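Local atomic coordinates of probable outer membrane protein (Pseudomonas aeruginosa, PDB entry 3DWO), a protein that probably carries hydrophobic compounds such as long-chain fatty acids across the outer membrane, as a beta-barrel channel of the OmpP1/FadL family. Residues P330-V341 and V357-T368. Sequence-based numbering, arbitrary orientation.
Sequences PYTYRNTWTLAV and VAYDQTPTHNAT. With C8E ((hydroxyethyloxy)tri(ethyloxy)octane), chain D; C8E ((hydroxyethyloxy)tri(ethyloxy)octane), chain K.
Arg334 reaches across to the backbone of Thr362 with its chain extended from CG to NE, and NE (2.8 Å) and NH2 (3.0 Å) both close on the carbonyl Thr362 O, which lies at the guanidinium edge, only 3° out of its plane. The same residue donates its backbone N to a lone pair of Pro363 O, so two successive carbonyls are taken by one arginine. Beside it, the Pro363 ring lies alongside Tyr333, pointing the same way, with Pro363 CG 3.5 Å from Tyr333 CD2. Thr364 CG2 approaches the phenol end obliquely, and Trp311 and Phe314 meet this tyrosine edge-to-face.

Farther out, His365 turns its ring edge to Thr332, the hydroxyl OG1 lying in the ring plane 2.5 Å from NE2. Tyr331 O takes a 2.7 Å bond from Thr368 OG1, tilted 28° from the carbonyl plane, and a weak one from His365 NE2. The Tyr331 ring carries C3 of the C8E of chain D over one face, while its hydroxyl bonds to Asp370 and Arg372.

Nearer the paired strands, Gln361 CG stands anti to its carbonyl carbon (chi1 -64°), and the extended chain runs beside Trp337 to set OE1 3.0 Å from Trp337 N; Gln361 N returns a backbone bond to Trp337 O. C4 of the C8E of chain K lies over one face of the indole. Thr338 with Asp360 opens the antiparallel ladder, Leu339-Tyr359 and Val341-Val357 are its hydrogen-bonded pairs, and between them Ala340 CB meets Ala358 CB at 3.5 Å on the other face.

Beyond this barrel hairpin's ladder, Arg334, Thr368 and Gln361 thus bind main-chain groups in place of strand-to-strand bonds, and the detergent-binding rings are consistent with a protein handling hydrophobic compounds.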
loop_
_atom_site.group_PDB
_atom_site.type_symbol
_atom_site.label_atom_id
_atom_site.label_comp_id
_atom_site.label_asym_id
_atom_site.label_seq_id
_atom_site.Cartn_x
_atom_site.Cartn_y
_atom_site.Cartn_z
ATOM N N PRO A 330 -7.916 13.121 9.464
ATOM C CA PRO A 330 -7.836 11.937 10.326
ATOM C C PRO A 330 -8.209 10.658 9.589
ATOM O O PRO A 330 -9.112 10.646 8.762
ATOM C CB PRO A 330 -8.822 12.256 11.447
ATOM C CG PRO A 330 -8.878 13.766 11.453
ATOM C CD PRO A 330 -8.909 14.075 9.982
ATOM N N TYR A 331 -7.500 9.580 9.886
ATOM C CA TYR A 331 -7.783 8.303 9.262
ATOM C C TYR A 331 -7.906 7.223 10.322
ATOM O O TYR A 331 -8.645 6.258 10.143
ATOM C CB TYR A 331 -6.695 7.959 8.245
ATOM C CG TYR A 331 -6.899 8.657 6.918
ATOM C CD1 TYR A 331 -8.031 8.398 6.143
ATOM C CD2 TYR A 331 -5.974 9.588 6.443
ATOM C CE1 TYR A 331 -8.241 9.049 4.925
ATOM C CE2 TYR A 331 -6.172 10.248 5.223
ATOM C CZ TYR A 331 -7.304 9.972 4.469
ATOM O OH TYR A 331 -7.495 10.604 3.254
ATOM N N THR A 332 -7.187 7.406 11.426
ATOM C CA THR A 332 -7.206 6.477 12.556
ATOM C C THR A 332 -7.308 4.996 12.188
ATOM O O THR A 332 -8.228 4.302 12.618
ATOM C CB THR A 332 -8.362 6.816 13.521
ATOM O OG1 THR A 332 -9.589 6.887 12.786
ATOM C CG2 THR A 332 -8.117 8.161 14.195
ATOM N N TYR A 333 -6.360 4.519 11.391
ATOM C CA TYR A 333 -6.322 3.116 10.987
ATOM C C TYR A 333 -6.216 2.217 12.215
ATOM O O TYR A 333 -5.685 2.625 13.244
ATOM C CB TYR A 333 -5.108 2.864 10.094
ATOM C CG TYR A 333 -5.320 3.137 8.625
ATOM C CD1 TYR A 333 -6.315 4.013 8.181
ATOM C CD2 TYR A 333 -4.508 2.530 7.674
ATOM C CE1 TYR A 333 -6.494 4.267 6.817
ATOM C CE2 TYR A 333 -4.673 2.778 6.316
ATOM C CZ TYR A 333 -5.666 3.642 5.893
ATOM O OH TYR A 333 -5.833 3.847 4.541
ATOM N N ARG A 334 -6.707 0.991 12.090
ATOM C CA ARG A 334 -6.652 0.022 13.179
ATOM C C ARG A 334 -5.569 -1.016 12.892
ATOM O O ARG A 334 -5.243 -1.282 11.731
ATOM C CB ARG A 334 -8.004 -0.700 13.322
ATOM C CG ARG A 334 -8.424 -1.452 12.067
ATOM C CD ARG A 334 -9.608 -2.410 12.272
ATOM N NE ARG A 334 -9.898 -3.159 11.043
ATOM C CZ ARG A 334 -10.802 -4.133 10.938
ATOM N NH1 ARG A 334 -11.524 -4.497 11.993
ATOM N NH2 ARG A 334 -10.983 -4.749 9.775
ATOM N N ASN A 335 -5.007 -1.598 13.948
ATOM C CA ASN A 335 -4.003 -2.637 13.769
ATOM C C ASN A 335 -4.714 -3.775 13.056
ATOM O O ASN A 335 -5.935 -3.911 13.162
ATOM C CB ASN A 335 -3.452 -3.107 15.109
ATOM C CG ASN A 335 -2.584 -2.065 15.767
ATOM O OD1 ASN A 335 -1.998 -1.217 15.090
ATOM N ND2 ASN A 335 -2.478 -2.130 17.088
ATOM N N THR A 336 -3.961 -4.611 12.354
ATOM C CA THR A 336 -4.590 -5.673 11.594
ATOM C C THR A 336 -3.923 -7.049 11.669
ATOM O O THR A 336 -2.776 -7.181 12.101
ATOM C CB THR A 336 -4.666 -5.245 10.125
ATOM O OG1 THR A 336 -5.552 -6.114 9.417
ATOM C CG2 THR A 336 -3.291 -5.312 9.493
ATOM N N TRP A 337 -4.664 -8.068 11.243
ATOM C CA TRP A 337 -4.175 -9.442 11.220
ATOM C C TRP A 337 -4.359 -9.996 9.818
ATOM O O TRP A 337 -5.290 -9.620 9.110
ATOM C CB TRP A 337 -4.959 -10.344 12.189
ATOM C CG TRP A 337 -4.577 -10.222 13.634
ATOM C CD1 TRP A 337 -5.214 -9.491 14.594
ATOM C CD2 TRP A 337 -3.459 -10.842 14.279
ATOM N NE1 TRP A 337 -4.563 -9.614 15.799
ATOM C CE2 TRP A 337 -3.480 -10.439 15.633
ATOM C CE3 TRP A 337 -2.438 -11.698 13.845
ATOM C CZ2 TRP A 337 -2.521 -10.861 16.556
ATOM C CZ3 TRP A 337 -1.483 -12.117 14.759
ATOM C CH2 TRP A 337 -1.531 -11.698 16.102
ATOM N N THR A 338 -3.465 -10.889 9.423
ATOM C CA THR A 338 -3.553 -11.533 8.126
ATOM C C THR A 338 -3.120 -12.982 8.347
ATOM O O THR A 338 -1.985 -13.259 8.736
ATOM C CB THR A 338 -2.669 -10.800 7.062
ATOM O OG1 THR A 338 -2.549 -11.605 5.880
ATOM C CG2 THR A 338 -1.313 -10.494 7.614
ATOM N N LEU A 339 -4.057 -13.903 8.139
ATOM C CA LEU A 339 -3.794 -15.319 8.338
ATOM C C LEU A 339 -3.799 -16.044 7.001
ATOM O O LEU A 339 -4.657 -15.803 6.154
ATOM C CB LEU A 339 -4.858 -15.920 9.259
ATOM C CG LEU A 339 -5.230 -15.077 10.480
ATOM C CD1 LEU A 339 -6.410 -15.712 11.200
ATOM C CD2 LEU A 339 -4.036 -14.949 11.406
ATOM N N ALA A 340 -2.832 -16.935 6.819
ATOM C CA ALA A 340 -2.725 -17.685 5.579
ATOM C C ALA A 340 -2.358 -19.134 5.847
ATOM O O ALA A 340 -1.699 -19.455 6.837
ATOM C CB ALA A 340 -1.677 -17.048 4.675
ATOM N N VAL A 341 -2.796 -20.011 4.959
ATOM C CA VAL A 341 -2.488 -21.419 5.078
ATOM C C VAL A 341 -2.404 -21.957 3.666
ATOM O O VAL A 341 -3.234 -21.634 2.819
ATOM C CB VAL A 341 -3.571 -22.177 5.873
ATOM C CG1 VAL A 341 -4.934 -21.991 5.216
ATOM C CG2 VAL A 341 -3.209 -23.653 5.949
ATOM N N VAL A 357 -4.705 -20.044 0.649
ATOM C CA VAL A 357 -5.742 -19.051 0.847
ATOM C C VAL A 357 -5.339 -18.214 2.054
ATOM O O VAL A 357 -4.605 -18.680 2.925
ATOM C CB VAL A 357 -7.106 -19.707 1.136
ATOM C CG1 VAL A 357 -7.532 -20.577 -0.041
ATOM C CG2 VAL A 357 -7.014 -20.532 2.410
ATOM N N ALA A 358 -5.814 -16.975 2.103
ATOM C CA ALA A 358 -5.476 -16.107 3.218
ATOM C C ALA A 358 -6.603 -15.141 3.545
ATOM O O ALA A 358 -7.444 -14.832 2.703
ATOM C CB ALA A 358 -4.186 -15.331 2.900
ATOM N N TYR A 359 -6.629 -14.691 4.790
ATOM C CA TYR A 359 -7.622 -13.732 5.237
ATOM C C TYR A 359 -6.824 -12.505 5.637
ATOM O O TYR A 359 -5.915 -12.592 6.458
ATOM C CB TYR A 359 -8.410 -14.277 6.424
ATOM C CG TYR A 359 -9.170 -13.209 7.169
ATOM C CD1 TYR A 359 -8.771 -12.809 8.444
ATOM C CD2 TYR A 359 -10.257 -12.564 6.587
ATOM C CE1 TYR A 359 -9.431 -11.792 9.121
ATOM C CE2 TYR A 359 -10.928 -11.539 7.259
ATOM C CZ TYR A 359 -10.505 -11.159 8.523
ATOM O OH TYR A 359 -11.143 -10.135 9.189
ATOM N N ASP A 360 -7.165 -11.365 5.051
ATOM C CA ASP A 360 -6.441 -10.132 5.309
ATOM C C ASP A 360 -7.367 -8.986 5.715
ATOM O O ASP A 360 -8.174 -8.523 4.913
ATOM C CB ASP A 360 -5.651 -9.775 4.048
ATOM C CG ASP A 360 -4.633 -8.687 4.279
ATOM O OD1 ASP A 360 -3.937 -8.718 5.316
ATOM O OD2 ASP A 360 -4.518 -7.807 3.404
ATOM N N GLN A 361 -7.240 -8.530 6.961
ATOM C CA GLN A 361 -8.077 -7.444 7.467
ATOM C C GLN A 361 -7.644 -6.079 6.967
ATOM O O GLN A 361 -6.454 -5.783 6.904
ATOM C CB GLN A 361 -8.044 -7.379 8.993
ATOM C CG GLN A 361 -8.607 -8.557 9.725
ATOM C CD GLN A 361 -8.623 -8.306 11.215
ATOM O OE1 GLN A 361 -7.653 -7.795 11.776
ATOM N NE2 GLN A 361 -9.722 -8.662 11.868
ATOM N N THR A 362 -8.620 -5.240 6.638
ATOM C CA THR A 362 -8.323 -3.893 6.186
ATOM C C THR A 362 -8.135 -3.026 7.423
ATOM O O THR A 362 -8.819 -3.220 8.427
ATOM C CB THR A 362 -9.479 -3.307 5.367
ATOM O OG1 THR A 362 -9.143 -1.973 4.965
ATOM C CG2 THR A 362 -10.767 -3.271 6.202
ATOM N N PRO A 363 -7.184 -2.078 7.379
ATOM C CA PRO A 363 -6.938 -1.192 8.521
ATOM C C PRO A 363 -7.875 0.018 8.495
ATOM O O PRO A 363 -7.930 0.799 9.448
ATOM C CB PRO A 363 -5.476 -0.797 8.338
ATOM C CG PRO A 363 -5.360 -0.722 6.849
ATOM C CD PRO A 363 -6.090 -1.974 6.394
ATOM N N THR A 364 -8.608 0.173 7.396
ATOM C CA THR A 364 -9.538 1.291 7.267
ATOM C C THR A 364 -10.781 1.001 8.099
ATOM O O THR A 364 -11.026 -0.142 8.478
ATOM C CB THR A 364 -9.973 1.493 5.796
ATOM O OG1 THR A 364 -10.672 0.327 5.336
ATOM C CG2 THR A 364 -8.746 1.728 4.896
ATOM N N HIS A 365 -11.545 2.040 8.416
ATOM C CA HIS A 365 -12.784 1.857 9.160
ATOM C C HIS A 365 -13.800 2.856 8.655
ATOM O O HIS A 365 -13.437 3.922 8.146
ATOM C CB HIS A 365 -12.578 1.954 10.687
ATOM C CG HIS A 365 -12.169 3.303 11.191
ATOM N ND1 HIS A 365 -12.987 4.075 11.990
ATOM C CD2 HIS A 365 -10.996 3.976 11.096
ATOM C CE1 HIS A 365 -12.337 5.160 12.371
ATOM N NE2 HIS A 365 -11.126 5.124 11.843
ATOM N N ASN A 366 -15.066 2.467 8.773
ATOM C CA ASN A 366 -16.219 3.222 8.302
ATOM C C ASN A 366 -16.254 4.728 8.471
ATOM O O ASN A 366 -16.612 5.444 7.535
ATOM C CB ASN A 366 -17.494 2.628 8.910
ATOM C CG ASN A 366 -17.778 1.231 8.405
ATOM O OD1 ASN A 366 -17.009 0.675 7.616
ATOM N ND2 ASN A 366 -18.891 0.650 8.856
ATOM N N ALA A 367 -15.905 5.213 9.659
ATOM C CA ALA A 367 -15.944 6.643 9.921
ATOM C C ALA A 367 -14.984 7.465 9.072
ATOM O O ALA A 367 -15.267 8.622 8.759
ATOM C CB ALA A 367 -15.680 6.902 11.408
ATOM N N THR A 368 -13.866 6.869 8.675
ATOM C CA THR A 368 -12.864 7.611 7.909
ATOM C C THR A 368 -12.529 7.131 6.492
ATOM O O THR A 368 -11.855 7.842 5.742
ATOM C CB THR A 368 -11.535 7.670 8.687
ATOM O OG1 THR A 368 -11.005 6.343 8.822
ATOM C CG2 THR A 368 -11.749 8.255 10.079
HETATM C C1 C8E D . -8.619 5.232 3.780
HETATM C C2 C8E D . -7.875 6.222 3.010
HETATM C C3 C8E D . -6.520 6.489 3.476
HETATM C C4 C8E D . -5.919 7.415 2.532
HETATM C C5 C8E D . -4.442 7.333 2.654
HETATM C C6 C8E D . -3.810 7.864 1.461
HETATM C C7 C8E D . -2.498 8.187 1.994
HETATM C C8 C8E D . -1.465 7.847 0.986
HETATM O O9 C8E D . -0.410 8.681 0.531
HETATM C C10 C8E D . -0.730 9.909 -0.095
HETATM C C11 C8E D . 0.581 10.541 -0.443
HETATM O O12 C8E D . 0.976 11.480 0.573
HETATM C C13 C8E D . 0.994 12.884 0.171
HETATM C C14 C8E D . -0.228 13.857 0.159
HETATM O O15 C8E D . -0.412 15.191 0.721
HETATM C C16 C8E D . -0.935 15.147 2.065
HETATM C C17 C8E D . -2.473 15.175 2.159
HETATM O O18 C8E D . -3.328 15.581 1.069
HETATM C C19 C8E D . -3.628 17.003 1.070
HETATM C C20 C8E D . -5.095 17.572 1.096
HETATM O O21 C8E D . -5.739 17.898 -0.146
HETATM C C1 C8E K . -9.730 -12.106 13.636
HETATM C C2 C8E K . -8.466 -12.810 13.816
HETATM C C3 C8E K . -7.985 -12.855 15.197
HETATM C C4 C8E K . -6.540 -12.977 15.140
HETATM C C5 C8E K . -6.100 -14.048 16.069
HETATM C C6 C8E K . -5.150 -14.924 15.405
HETATM C C7 C8E K . -4.102 -14.967 16.409
HETATM C C8 C8E K . -2.964 -15.737 15.877
#